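Local coordinates for protein BpsB (PgaB), Poly-beta-1,6-N-acetyl-D-glucosamine N-deacetylase (Bordetella bronchiseptica RB50, PDB 5BU6) that removes acetyl groups from the N-acetylglucosamine units of poly-beta-1,6-N-acetyl-D-glucosamine as a family 4 carbohydrate esterase and is required for biofilm formation, at residues R14-H19 / S261-E266; F55-M60 / R76-T81; T110-A115 / D132-W137; N157-V162 / V219-A224. The protein carries 5 engineered substitutions. All blocks are in the same frame, centred on the assembly; numbering follows the deposited sequence.

The four contacts show how a metal-dependent deacetylase is built on a parallel sheet whose chain ends meet. Strand 14-20, near the N terminus, pairs in contact 1 with strand 261-266, near the C terminus, so this contact closes a loop that encloses the other three. Within that loop they follow in series and none cross. Contact 2 closes a short beta-alpha-beta unit and touches contact 1, because strands 14-20 and 77-83 are sheet neighbours. Contact 3 then ties helix 110-113 to the approach to helix 137-145. Contact 4 joins the nickel-binding loop at His-159 to the loop after strand 217-219, and Trp-112 of contact 3 packs on that histidine.

Contact 1: residues R14-H19 / S261-E266; sequences RVLSMH and SLVDYE. Engineered in segment 14-19: Ser-17 (natural residue Cys).
Strands 14-19 and 261-266 run parallel, their axes 34° apart, with Leu-16 opposite Ser-261 and His-19 opposite Asp-264. Five backbone bonds zip them together, from Ser-261 N to Val-15 O (3.0 Å) through to Tyr-265 N to His-19 O (2.8 Å). This is the seam at which the N- and C-terminal strands meet in the parallel sheet of the deacetylase fold, strand 77-83 pairing with 14-20 on its other edge. On one face, the sulfur of Met-18 lies alongside Val-263, SD to CG1 3.4 Å, the two side chains pointing the same way. CG of Met-18 also reaches Tyr-265 CD2 (3.6 Å), and Leu-46 of helix 43-52 packs over all three residues. The other face is more polar: Asp-264 OD1 meets the edge of the His-19 ring at CD2 (3.3 Å), the carboxylate turned 52° from it. Next to them, Leu-262 CD1 touches OG of the engineered Ser-17 at 3.7 Å. At the start of the two strands, a water joins Arg-14 NH2 to Ser-261 OG.

Contact 2: residues F55-M60 / R76-T81; sequences FNPISM and RPILLT
Asn-56 pairs with Pro-77 and Pro-57 with Ile-78 in a beta-alpha-beta unit, in which helix 60-67 carries the chain from strand 56-57 back to the parallel strand 77-83. Three backbone bonds define the pairing: Asn-56 N to Arg-76 O (2.8 Å), Ile-78 N to Asn-56 O (3.1 Å) and Ile-58 N to Ile-78 O (2.8 Å). Ile-78 O also receives a CA-H...O contact from Pro-57, CA to O 3.0 Å.

Apolar contacts fall on two faces. Ile-78 CG2 lodges against Pro-57 CG and Phe-55 CB, with Ile-50 of helix 43-52 touching both Phe-55 and Pro-57. On the other face Ile-58 and Pro-77 lie side by side, CG2 to CB 3.8 Å. Among the polar side chains, Asn-56 ND2 bonds to Pro-75 O and Arg-76 NE to Gly-54 O. Where the strands diverge, a water takes over, accepting from Leu-80 N (2.9 Å) and lying 2.7 Å from Ile-58 O, to which it probably donates.

Contact 3: residues T110-A115 / D132-W137; sequences TSWTDA and DFFMTW
Thr-113 and Trp-137 form the close-packed heart of a contact between the short helix 110-113, which follows strand 104-108 of the deacetylase sheet, and the chain that leads into helix 137-145. Methyl CG2 of Thr-113 sits over the centre of the indole six-membered ring in a CH-pi contact, 3.6 Å from its centroid. With CG2 anti to the backbone N and OG1 beside that nitrogen (chi1 -58°), the threonine gives its methyl to the ring and turns its hydroxyl to a water. That water accepts from OG1 and donates to Met-135 O (2.9 Å), so it bridges the Thr-113 side chain to the backbone of segment 132-137.

An aromatic pair packs beside it. CB of Trp-112 lies over the face of the Phe-134 ring, 4.1 Å from its centroid and 9° off the normal, while CE3 of the indole comes to 3.5 Å from Phe-134 CE1, the two rings meeting obliquely. Tyr-86 stacks on Phe-134, and Trp-112 also meets the ring of nickel-binding His-159.

The more solvent-accessible side lies toward Asp-114, where the helix has ended and the residue is partly exposed. Here Trp-137, whose ring stacks on His-210, is held by one polar bond: NE1 donates nearly in its own ring plane to Asp-114 OD1, on the anti side of the carboxylate, at 2.9 Å and 161°.

Contact 4: residues N157-V162 / V219-A224; sequences NLHRGV and VWPYGA. With NI (nickel (II) ion), chain C.
The nickel site of the deacetylase gathers Asp-84, His-154 and His-159, and in this contact the loop after strand 217-219 packs against the third of these. NE2 of His-159 binds the nickel at 2.1 Å, and two waters share the coordination sphere, at 2.1 and 2.2 Å from the metal. Pro-221 comes over one face of the imidazole, its CB 4.1 Å from the ring centroid and displaced toward the rim in a CH-pi contact. Tyr-222 approaches from the same side of the ring, nearer ND1. Its plane is inclined 67° to the imidazole, and its hydroxyl, 3.2 Å from His-159 ND1, makes a weak hydrogen bond to His-159 O, also at 3.2 Å. CG of the histidine is anti to the backbone N (chi1 -154°), which carries the ring out from the inverse gamma turn toward the metal. Behind it, Arg-160 NE donates to Asn-157 O at 3.0 Å, a bond within the same loop. Val-219 O accepts from ND1 of His-154, so segment 219-224 adjoins both histidine ligands. An aspartate and two histidines around one metal ion form the Asp-His-His triad typical of family 4 carbohydrate esterases.

Contact 1: residues R14-H19 / S261-E266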
loop_
_atom_site.group_PDB
_atom_site.type_symbol
_atom_site.label_atom_id
_atom_site.label_comp_id
_atom_site.label_asym_id
_atom_site.label_seq_id
_atom_site.Cartn_x
_atom_site.Cartn_y
_atom_site.Cartn_z
ATOM N N ARG A 14 11.423 -10.750 -2.146
ATOM C CA ARG A 14 11.010 -10.105 -0.901
ATOM C C ARG A 14 10.345 -8.764 -1.221
ATOM O O ARG A 14 10.554 -8.207 -2.295
ATOM C CB ARG A 14 12.216 -9.928 0.034
ATOM C CG ARG A 14 12.725 -11.235 0.658
ATOM C CD ARG A 14 11.910 -11.625 1.878
ATOM N NE ARG A 14 12.382 -12.873 2.468
ATOM C CZ ARG A 14 12.019 -13.334 3.665
ATOM N NH1 ARG A 14 12.508 -14.484 4.089
ATOM N NH2 ARG A 14 11.172 -12.652 4.432
ATOM N N VAL A 15 9.498 -8.277 -0.314
ATOM C CA VAL A 15 8.860 -6.962 -0.464
ATOM C C VAL A 15 9.118 -6.183 0.826
ATOM O O VAL A 15 8.987 -6.723 1.930
ATOM C CB VAL A 15 7.350 -7.049 -0.726
ATOM C CG1 VAL A 15 6.735 -5.656 -0.883
ATOM C CG2 VAL A 15 7.061 -7.877 -1.978
ATOM N N LEU A 16 9.494 -4.921 0.672
ATOM C CA LEU A 16 9.862 -4.089 1.796
ATOM C C LEU A 16 8.985 -2.854 1.771
ATOM O O LEU A 16 9.067 -2.046 0.854
ATOM C CB LEU A 16 11.357 -3.740 1.711
ATOM C CG LEU A 16 12.096 -3.143 2.900
ATOM C CD1 LEU A 16 12.086 -4.098 4.094
ATOM C CD2 LEU A 16 13.517 -2.768 2.492
ATOM N N SER A 17 8.113 -2.727 2.761
ATOM C CA SER A 17 7.201 -1.598 2.827
ATOM C C SER A 17 7.809 -0.530 3.754
ATOM O O SER A 17 8.162 -0.822 4.886
ATOM C CB SER A 17 5.836 -2.074 3.315
ATOM O OG SER A 17 4.905 -1.015 3.440
ATOM N N MET A 18 7.977 0.687 3.250
ATOM C CA MET A 18 8.724 1.715 3.962
ATOM C C MET A 18 7.787 2.769 4.529
ATOM O O MET A 18 6.942 3.295 3.821
ATOM C CB MET A 18 9.734 2.391 3.041
ATOM C CG MET A 18 11.164 2.133 3.387
ATOM S SD MET A 18 11.660 0.516 2.800
ATOM C CE MET A 18 11.299 0.667 1.056
ATOM N N HIS A 19 7.971 3.093 5.800
ATOM C CA HIS A 19 7.080 4.026 6.490
ATOM C C HIS A 19 7.930 5.136 7.113
ATOM O O HIS A 19 8.892 4.857 7.825
ATOM C CB HIS A 19 6.265 3.259 7.546
ATOM C CG HIS A 19 5.299 4.099 8.325
ATOM N ND1 HIS A 19 4.085 4.511 7.815
ATOM C CD2 HIS A 19 5.355 4.576 9.593
ATOM C CE1 HIS A 19 3.442 5.217 8.728
ATOM N NE2 HIS A 19 4.191 5.273 9.816
ATOM N N SER A 261 7.543 -7.100 4.496
ATOM C CA SER A 261 8.085 -6.708 5.789
ATOM C C SER A 261 7.944 -5.211 5.880
ATOM O O SER A 261 7.974 -4.526 4.868
ATOM C CB SER A 261 9.541 -7.134 5.934
ATOM O OG SER A 261 9.631 -8.547 5.987
ATOM N N LEU A 262 7.777 -4.708 7.091
ATOM C CA LEU A 262 7.540 -3.298 7.292
ATOM C C LEU A 262 8.782 -2.706 7.931
ATOM O O LEU A 262 9.304 -3.264 8.889
ATOM C CB LEU A 262 6.305 -3.102 8.171
ATOM C CG LEU A 262 5.779 -1.693 8.426
ATOM C CD1 LEU A 262 5.431 -1.008 7.122
ATOM C CD2 LEU A 262 4.567 -1.766 9.340
ATOM N N VAL A 263 9.295 -1.606 7.397
ATOM C CA VAL A 263 10.417 -0.955 8.072
ATOM C C VAL A 263 10.225 0.569 8.141
ATOM O O VAL A 263 9.719 1.180 7.217
ATOM C CB VAL A 263 11.760 -1.299 7.386
ATOM C CG1 VAL A 263 11.857 -0.653 6.032
ATOM C CG2 VAL A 263 12.927 -0.878 8.257
ATOM N N ASP A 264 10.614 1.174 9.257
ATOM C CA ASP A 264 10.482 2.619 9.426
ATOM C C ASP A 264 11.764 3.338 9.029
ATOM O O ASP A 264 12.855 2.814 9.230
ATOM C CB ASP A 264 10.133 2.960 10.879
ATOM C CG ASP A 264 8.739 2.511 11.267
ATOM O OD1 ASP A 264 7.845 2.493 10.393
ATOM O OD2 ASP A 264 8.536 2.179 12.453
ATOM N N TYR A 265 11.638 4.537 8.469
ATOM C CA TYR A 265 12.817 5.351 8.191
ATOM C C TYR A 265 12.628 6.816 8.603
ATOM O O TYR A 265 11.514 7.264 8.865
ATOM C CB TYR A 265 13.177 5.282 6.709
ATOM C CG TYR A 265 12.152 5.924 5.801
ATOM C CD1 TYR A 265 12.241 7.269 5.445
ATOM C CD2 TYR A 265 11.074 5.194 5.319
ATOM C CE1 TYR A 265 11.285 7.853 4.621
ATOM C CE2 TYR A 265 10.129 5.764 4.492
ATOM C CZ TYR A 265 10.233 7.095 4.151
ATOM O OH TYR A 265 9.276 7.637 3.324
ATOM N N GLU A 266 13.736 7.544 8.622
ATOM C CA GLU A 266 13.766 8.983 8.831
ATOM C C GLU A 266 14.259 9.681 7.571
ATOM O O GLU A 266 15.105 9.153 6.856
ATOM C CB GLU A 266 14.687 9.346 9.995
ATOM C CG GLU A 266 14.113 9.101 11.372
ATOM C CD GLU A 266 14.346 10.279 12.314
ATOM O OE1 GLU A 266 15.055 10.107 13.333
ATOM O OE2 GLU A 266 13.817 11.377 12.029
HETATM O O HOH W 1 9.370 -10.245 4.049
#

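Contact 2: residues F55-M60 / R76-T81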
loop_
_atom_site.group_PDB
_atom_site.type_symbol
_atom_site.label_atom_id
_atom_site.label_comp_id
_atom_site.label_asym_id
_atom_site.label_seq_id
_atom_site.Cartn_x
_atom_site.Cartn_y
_atom_site.Cartn_z
ATOM N N PHE A 55 21.117 -6.610 -2.819
ATOM C CA PHE A 55 19.729 -6.755 -3.230
ATOM C C PHE A 55 19.562 -6.085 -4.570
ATOM O O PHE A 55 20.289 -5.149 -4.889
ATOM C CB PHE A 55 18.751 -6.156 -2.206
ATOM C CG PHE A 55 18.646 -6.952 -0.936
ATOM C CD1 PHE A 55 17.959 -8.159 -0.915
ATOM C CD2 PHE A 55 19.219 -6.493 0.239
ATOM C CE1 PHE A 55 17.861 -8.901 0.255
ATOM C CE2 PHE A 55 19.123 -7.225 1.411
ATOM C CZ PHE A 55 18.438 -8.429 1.420
ATOM N N ASN A 56 18.616 -6.588 -5.361
ATOM C CA ASN A 56 18.278 -5.997 -6.649
ATOM C C ASN A 56 16.819 -5.581 -6.680
ATOM O O ASN A 56 15.946 -6.410 -6.899
ATOM C CB ASN A 56 18.571 -6.989 -7.783
ATOM C CG ASN A 56 20.042 -7.161 -8.031
ATOM O OD1 ASN A 56 20.734 -6.208 -8.388
ATOM N ND2 ASN A 56 20.536 -8.378 -7.851
ATOM N N PRO A 57 16.542 -4.296 -6.423
ATOM C CA PRO A 57 15.157 -3.829 -6.477
ATOM C C PRO A 57 14.523 -4.049 -7.854
ATOM O O PRO A 57 15.131 -3.758 -8.877
ATOM C CB PRO A 57 15.274 -2.343 -6.134
ATOM C CG PRO A 57 16.540 -2.285 -5.251
ATOM C CD PRO A 57 17.463 -3.262 -5.923
ATOM N N ILE A 58 13.310 -4.586 -7.844
ATOM C CA ILE A 58 12.556 -4.938 -9.059
ATOM C C ILE A 58 11.243 -4.139 -9.140
ATOM O O ILE A 58 10.792 -3.551 -8.147
ATOM C CB ILE A 58 12.212 -6.458 -9.083
ATOM C CG1 ILE A 58 11.263 -6.786 -7.915
ATOM C CG2 ILE A 58 13.480 -7.310 -9.068
ATOM C CD1 ILE A 58 10.955 -8.244 -7.713
ATOM N N SER A 59 10.619 -4.110 -10.317
ATOM C CA SER A 59 9.294 -3.483 -10.439
ATOM C C SER A 59 8.199 -4.539 -10.334
ATOM O O SER A 59 8.462 -5.732 -10.453
ATOM C CB SER A 59 9.157 -2.772 -11.773
ATOM O OG SER A 59 9.344 -3.729 -12.820
ATOM N N MET A 60 6.955 -4.099 -10.176
ATOM C CA MET A 60 5.829 -5.032 -10.244
ATOM C C MET A 60 5.707 -5.680 -11.625
ATOM O O MET A 60 5.305 -6.839 -11.751
ATOM C CB MET A 60 4.517 -4.326 -9.895
ATOM C CG MET A 60 3.344 -5.299 -9.771
ATOM S SD MET A 60 2.840 -5.508 -8.060
ATOM C CE MET A 60 2.325 -3.837 -7.668
ATOM N N ARG A 76 18.581 -12.047 -5.472
ATOM C CA ARG A 76 18.151 -11.250 -4.313
ATOM C C ARG A 76 17.177 -10.137 -4.677
ATOM O O ARG A 76 17.418 -8.965 -4.355
ATOM C CB ARG A 76 19.374 -10.650 -3.609
ATOM C CG ARG A 76 20.300 -11.710 -2.989
ATOM C CD ARG A 76 21.695 -11.148 -2.732
ATOM N NE ARG A 76 22.296 -10.609 -3.953
ATOM C CZ ARG A 76 23.131 -11.277 -4.747
ATOM N NH1 ARG A 76 23.487 -12.523 -4.455
ATOM N NH2 ARG A 76 23.616 -10.696 -5.837
ATOM N N PRO A 77 16.057 -10.493 -5.341
ATOM C CA PRO A 77 15.143 -9.465 -5.837
ATOM C C PRO A 77 14.306 -8.907 -4.708
ATOM O O PRO A 77 13.855 -9.664 -3.836
ATOM C CB PRO A 77 14.264 -10.229 -6.847
ATOM C CG PRO A 77 14.220 -11.575 -6.323
ATOM C CD PRO A 77 15.532 -11.845 -5.601
ATOM N N ILE A 78 14.105 -7.597 -4.715
ATOM C CA ILE A 78 13.266 -6.981 -3.696
ATOM C C ILE A 78 12.354 -5.920 -4.313
ATOM O O ILE A 78 12.754 -5.204 -5.217
ATOM C CB ILE A 78 14.139 -6.371 -2.554
ATOM C CG1 ILE A 78 13.262 -5.865 -1.415
ATOM C CG2 ILE A 78 15.062 -5.282 -3.068
ATOM C CD1 ILE A 78 13.989 -5.822 -0.081
ATOM N N LEU A 79 11.112 -5.864 -3.836
ATOM C CA LEU A 79 10.138 -4.864 -4.248
ATOM C C LEU A 79 10.037 -3.812 -3.135
ATOM O O LEU A 79 9.765 -4.156 -1.980
ATOM C CB LEU A 79 8.769 -5.496 -4.501
ATOM C CG LEU A 79 7.651 -4.573 -5.012
ATOM C CD1 LEU A 79 7.988 -4.123 -6.425
ATOM C CD2 LEU A 79 6.325 -5.320 -4.991
ATOM N N LEU A 80 10.269 -2.551 -3.480
ATOM C CA LEU A 80 10.151 -1.458 -2.506
ATOM C C LEU A 80 8.785 -0.808 -2.673
ATOM O O LEU A 80 8.365 -0.523 -3.816
ATOM C CB LEU A 80 11.254 -0.411 -2.735
ATOM C CG LEU A 80 12.700 -0.874 -2.809
ATOM C CD1 LEU A 80 13.603 0.328 -3.143
ATOM C CD2 LEU A 80 13.116 -1.536 -1.490
ATOM N N THR A 81 8.079 -0.587 -1.562
ATOM C CA THR A 81 6.772 0.038 -1.625
ATOM C C THR A 81 6.684 1.189 -0.609
ATOM O O THR A 81 7.273 1.115 0.479
ATOM C CB THR A 81 5.632 -0.977 -1.369
ATOM O OG1 THR A 81 5.607 -1.350 0.011
ATOM C CG2 THR A 81 5.827 -2.242 -2.237
HETATM O O HOH W 2 11.583 -2.121 -5.977
#

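Contact 3: residues T110-A115 / D132-W137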
loop_
_atom_site.group_PDB
_atom_site.type_symbol
_atom_site.label_atom_id
_atom_site.label_comp_id
_atom_site.label_asym_id
_atom_site.label_seq_id
_atom_site.Cartn_x
_atom_site.Cartn_y
_atom_site.Cartn_z
ATOM N N THR A 110 -7.090 7.239 -2.094
ATOM C CA THR A 110 -7.561 8.256 -3.029
ATOM C C THR A 110 -8.519 9.263 -2.378
ATOM O O THR A 110 -8.676 10.366 -2.877
ATOM C CB THR A 110 -8.199 7.628 -4.288
ATOM O OG1 THR A 110 -9.263 6.745 -3.926
ATOM C CG2 THR A 110 -7.143 6.843 -5.072
ATOM N N SER A 111 -9.143 8.921 -1.260
ATOM C CA SER A 111 -9.988 9.923 -0.615
ATOM C C SER A 111 -9.130 11.015 0.058
ATOM O O SER A 111 -9.634 12.093 0.371
ATOM C CB SER A 111 -10.949 9.294 0.409
ATOM O OG SER A 111 -10.255 8.875 1.566
ATOM N N TRP A 112 -7.846 10.729 0.265
ATOM C CA TRP A 112 -6.907 11.690 0.824
ATOM C C TRP A 112 -6.319 12.569 -0.271
ATOM O O TRP A 112 -6.371 13.782 -0.207
ATOM C CB TRP A 112 -5.773 10.954 1.561
ATOM C CG TRP A 112 -6.202 10.196 2.769
ATOM C CD1 TRP A 112 -7.438 10.156 3.314
ATOM C CD2 TRP A 112 -5.374 9.349 3.590
ATOM N NE1 TRP A 112 -7.447 9.342 4.419
ATOM C CE2 TRP A 112 -6.191 8.844 4.620
ATOM C CE3 TRP A 112 -4.037 8.976 3.546
ATOM C CZ2 TRP A 112 -5.715 7.981 5.602
ATOM C CZ3 TRP A 112 -3.551 8.116 4.545
ATOM C CH2 TRP A 112 -4.397 7.631 5.547
ATOM N N THR A 113 -5.726 11.921 -1.267
ATOM C CA THR A 113 -5.189 12.586 -2.445
ATOM C C THR A 113 -6.266 13.404 -3.157
ATOM O O THR A 113 -6.017 14.520 -3.610
ATOM C CB THR A 113 -4.578 11.538 -3.407
ATOM O OG1 THR A 113 -3.564 10.817 -2.694
ATOM C CG2 THR A 113 -3.961 12.195 -4.685
ATOM N N ASP A 114 -7.473 12.858 -3.236
ATOM C CA ASP A 114 -8.547 13.535 -3.954
ATOM C C ASP A 114 -9.501 14.321 -3.048
ATOM O O ASP A 114 -10.629 14.577 -3.425
ATOM C CB ASP A 114 -9.368 12.529 -4.757
ATOM C CG ASP A 114 -10.122 13.178 -5.874
ATOM O OD1 ASP A 114 -9.464 13.870 -6.680
ATOM O OD2 ASP A 114 -11.358 13.017 -5.916
ATOM N N ALA A 115 -9.074 14.665 -1.838
ATOM C CA ALA A 115 -9.970 15.409 -0.960
ATOM C C ALA A 115 -10.335 16.756 -1.575
ATOM O O ALA A 115 -9.531 17.361 -2.287
ATOM C CB ALA A 115 -9.331 15.604 0.430
ATOM N N ASP A 132 -2.574 19.808 2.027
ATOM C CA ASP A 132 -1.287 19.845 1.331
ATOM C C ASP A 132 -0.192 19.018 2.016
ATOM O O ASP A 132 0.978 19.072 1.622
ATOM C CB ASP A 132 -0.825 21.293 1.152
ATOM C CG ASP A 132 -1.135 22.153 2.354
ATOM O OD1 ASP A 132 -1.450 21.588 3.418
ATOM O OD2 ASP A 132 -1.054 23.396 2.238
ATOM N N PHE A 133 -0.562 18.215 3.010
ATOM C CA PHE A 133 0.366 17.195 3.507
ATOM C C PHE A 133 0.572 16.072 2.498
ATOM O O PHE A 133 1.515 15.287 2.612
ATOM C CB PHE A 133 -0.120 16.597 4.835
ATOM C CG PHE A 133 0.268 17.403 6.044
ATOM C CD1 PHE A 133 0.553 18.750 5.927
ATOM C CD2 PHE A 133 0.384 16.806 7.286
ATOM C CE1 PHE A 133 0.932 19.509 7.038
ATOM C CE2 PHE A 133 0.768 17.555 8.410
ATOM C CZ PHE A 133 1.044 18.902 8.281
ATOM N N PHE A 134 -0.320 15.981 1.520
ATOM C CA PHE A 134 -0.257 14.900 0.531
ATOM C C PHE A 134 0.231 15.363 -0.845
ATOM O O PHE A 134 -0.014 16.492 -1.250
ATOM C CB PHE A 134 -1.641 14.252 0.415
ATOM C CG PHE A 134 -2.105 13.637 1.697
ATOM C CD1 PHE A 134 -1.662 12.385 2.069
ATOM C CD2 PHE A 134 -2.925 14.333 2.561
ATOM C CE1 PHE A 134 -2.055 11.820 3.269
ATOM C CE2 PHE A 134 -3.329 13.772 3.755
ATOM C CZ PHE A 134 -2.886 12.518 4.112
ATOM N N MET A 135 0.903 14.458 -1.554
ATOM C CA MET A 135 1.263 14.635 -2.952
ATOM C C MET A 135 0.073 15.021 -3.801
ATOM O O MET A 135 -1.048 14.534 -3.590
ATOM C CB MET A 135 1.850 13.350 -3.537
ATOM C CG MET A 135 3.269 13.100 -3.248
ATOM S SD MET A 135 3.763 11.597 -4.143
ATOM C CE MET A 135 2.768 10.372 -3.316
ATOM N N THR A 136 0.315 15.872 -4.787
ATOM C CA THR A 136 -0.750 16.219 -5.717
ATOM C C THR A 136 -0.879 15.170 -6.808
ATOM O O THR A 136 -0.005 14.319 -6.986
ATOM C CB THR A 136 -0.522 17.592 -6.339
ATOM O OG1 THR A 136 0.627 17.556 -7.190
ATOM C CG2 THR A 136 -0.328 18.640 -5.233
ATOM N N TRP A 137 -1.999 15.208 -7.516
ATOM C CA TRP A 137 -2.204 14.298 -8.629
ATOM C C TRP A 137 -1.138 14.511 -9.691
ATOM O O TRP A 137 -0.675 13.554 -10.308
ATOM C CB TRP A 137 -3.587 14.477 -9.234
ATOM C CG TRP A 137 -4.724 13.778 -8.510
ATOM C CD1 TRP A 137 -5.843 14.369 -7.991
ATOM C CD2 TRP A 137 -4.852 12.376 -8.244
ATOM N NE1 TRP A 137 -6.660 13.416 -7.426
ATOM C CE2 TRP A 137 -6.085 12.186 -7.585
ATOM C CE3 TRP A 137 -4.056 11.255 -8.529
ATOM C CZ2 TRP A 137 -6.539 10.925 -7.189
ATOM C CZ3 TRP A 137 -4.506 10.004 -8.129
ATOM C CH2 TRP A 137 -5.732 9.852 -7.468
HETATM O O HOH W 3 -1.274 11.885 -2.472
#

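Contact 4: residues N157-V162 / V219-A224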
loop_
_atom_site.group_PDB
_atom_site.type_symbol
_atom_site.label_atom_id
_atom_site.label_comp_id
_atom_site.label_asym_id
_atom_site.label_seq_id
_atom_site.Cartn_x
_atom_site.Cartn_y
_atom_site.Cartn_z
ATOM N N ASN A 157 -11.378 4.844 0.741
ATOM C CA ASN A 157 -11.617 5.272 2.112
ATOM C C ASN A 157 -11.656 4.091 3.081
ATOM O O ASN A 157 -12.522 4.002 3.926
ATOM C CB ASN A 157 -12.921 6.070 2.181
ATOM C CG ASN A 157 -13.091 6.815 3.484
ATOM O OD1 ASN A 157 -12.114 7.104 4.191
ATOM N ND2 ASN A 157 -14.337 7.125 3.817
ATOM N N LEU A 158 -10.722 3.157 2.946
ATOM C CA LEU A 158 -10.680 2.037 3.890
ATOM C C LEU A 158 -9.495 2.155 4.833
ATOM O O LEU A 158 -9.223 1.237 5.604
ATOM C CB LEU A 158 -10.608 0.709 3.145
ATOM C CG LEU A 158 -11.796 0.447 2.225
ATOM C CD1 LEU A 158 -11.557 -0.857 1.505
ATOM C CD2 LEU A 158 -13.100 0.407 2.996
ATOM N N HIS A 159 -8.781 3.272 4.757
ATOM C CA HIS A 159 -7.577 3.445 5.575
ATOM C C HIS A 159 -7.953 4.078 6.919
ATOM O O HIS A 159 -7.447 5.140 7.293
ATOM C CB HIS A 159 -6.540 4.290 4.811
ATOM C CG HIS A 159 -5.121 4.032 5.231
ATOM N ND1 HIS A 159 -4.698 4.143 6.537
ATOM C CD2 HIS A 159 -4.025 3.698 4.514
ATOM C CE1 HIS A 159 -3.409 3.869 6.611
ATOM N NE2 HIS A 159 -2.974 3.593 5.397
ATOM N N ARG A 160 -8.861 3.420 7.639
ATOM C CA ARG A 160 -9.360 3.952 8.894
ATOM C C ARG A 160 -10.083 2.866 9.654
ATOM O O ARG A 160 -10.317 1.774 9.123
ATOM C CB ARG A 160 -10.313 5.118 8.641
ATOM C CG ARG A 160 -11.498 4.675 7.811
ATOM C CD ARG A 160 -12.473 5.767 7.432
ATOM N NE ARG A 160 -13.431 5.189 6.490
ATOM C CZ ARG A 160 -14.641 4.731 6.805
ATOM N NH1 ARG A 160 -15.407 4.204 5.859
ATOM N NH2 ARG A 160 -15.101 4.814 8.050
ATOM N N GLY A 161 -10.443 3.175 10.889
ATOM C CA GLY A 161 -11.200 2.254 11.707
ATOM C C GLY A 161 -12.679 2.537 11.597
ATOM O O GLY A 161 -13.079 3.679 11.381
ATOM N N VAL A 162 -13.484 1.487 11.733
ATOM C CA VAL A 162 -14.935 1.607 11.784
ATOM C C VAL A 162 -15.455 0.875 13.003
ATOM O O VAL A 162 -14.726 0.107 13.625
ATOM C CB VAL A 162 -15.624 1.022 10.542
ATOM C CG1 VAL A 162 -15.095 1.668 9.293
ATOM C CG2 VAL A 162 -15.444 -0.496 10.493
ATOM N N VAL A 219 -2.859 -2.432 -2.119
ATOM C CA VAL A 219 -2.126 -2.606 -0.874
ATOM C C VAL A 219 -3.125 -2.401 0.240
ATOM O O VAL A 219 -3.594 -1.287 0.436
ATOM C CB VAL A 219 -0.973 -1.589 -0.700
ATOM C CG1 VAL A 219 -0.241 -1.837 0.662
ATOM C CG2 VAL A 219 0.016 -1.685 -1.866
ATOM N N TRP A 220 -3.465 -3.467 0.951
ATOM C CA TRP A 220 -4.520 -3.409 1.945
ATOM C C TRP A 220 -4.064 -2.593 3.160
ATOM O O TRP A 220 -3.072 -2.933 3.772
ATOM C CB TRP A 220 -4.901 -4.837 2.370
ATOM C CG TRP A 220 -5.530 -5.665 1.236
ATOM C CD1 TRP A 220 -4.952 -6.716 0.546
ATOM C CD2 TRP A 220 -6.847 -5.518 0.709
ATOM N NE1 TRP A 220 -5.837 -7.212 -0.389
ATOM C CE2 TRP A 220 -7.008 -6.494 -0.314
ATOM C CE3 TRP A 220 -7.915 -4.642 0.987
ATOM C CZ2 TRP A 220 -8.188 -6.623 -1.041
ATOM C CZ3 TRP A 220 -9.092 -4.774 0.256
ATOM C CH2 TRP A 220 -9.214 -5.751 -0.754
ATOM N N PRO A 221 -4.812 -1.531 3.519
ATOM C CA PRO A 221 -4.498 -0.837 4.776
ATOM C C PRO A 221 -4.457 -1.785 5.955
ATOM O O PRO A 221 -5.326 -2.660 6.062
ATOM C CB PRO A 221 -5.652 0.164 4.920
ATOM C CG PRO A 221 -6.020 0.487 3.484
ATOM C CD PRO A 221 -5.873 -0.852 2.759
ATOM N N TYR A 222 -3.448 -1.608 6.812
ATOM C CA TYR A 222 -3.294 -2.390 8.018
ATOM C C TYR A 222 -3.171 -3.890 7.723
ATOM O O TYR A 222 -3.295 -4.698 8.629
ATOM C CB TYR A 222 -4.462 -2.142 8.975
ATOM C CG TYR A 222 -4.843 -0.683 9.090
ATOM C CD1 TYR A 222 -3.995 0.229 9.707
ATOM C CD2 TYR A 222 -6.051 -0.215 8.578
ATOM C CE1 TYR A 222 -4.335 1.565 9.811
ATOM C CE2 TYR A 222 -6.405 1.119 8.683
ATOM C CZ TYR A 222 -5.543 2.002 9.300
ATOM O OH TYR A 222 -5.879 3.324 9.409
ATOM N N GLY A 223 -2.905 -4.246 6.468
ATOM C CA GLY A 223 -2.866 -5.643 6.059
ATOM C C GLY A 223 -4.199 -6.363 6.214
ATOM O O GLY A 223 -4.250 -7.598 6.268
ATOM N N ALA A 224 -5.289 -5.599 6.293
ATOM C CA ALA A 224 -6.592 -6.187 6.605
ATOM C C ALA A 224 -7.359 -6.594 5.352
ATOM O O ALA A 224 -7.725 -5.762 4.518
ATOM C CB ALA A 224 -7.418 -5.244 7.430
HETATM NI NI NI C . -1.064 2.982 4.856
HETATM O O HOH W 4 0.960 2.494 4.428
HETATM O O HOH W 5 -0.169 3.761 6.670
#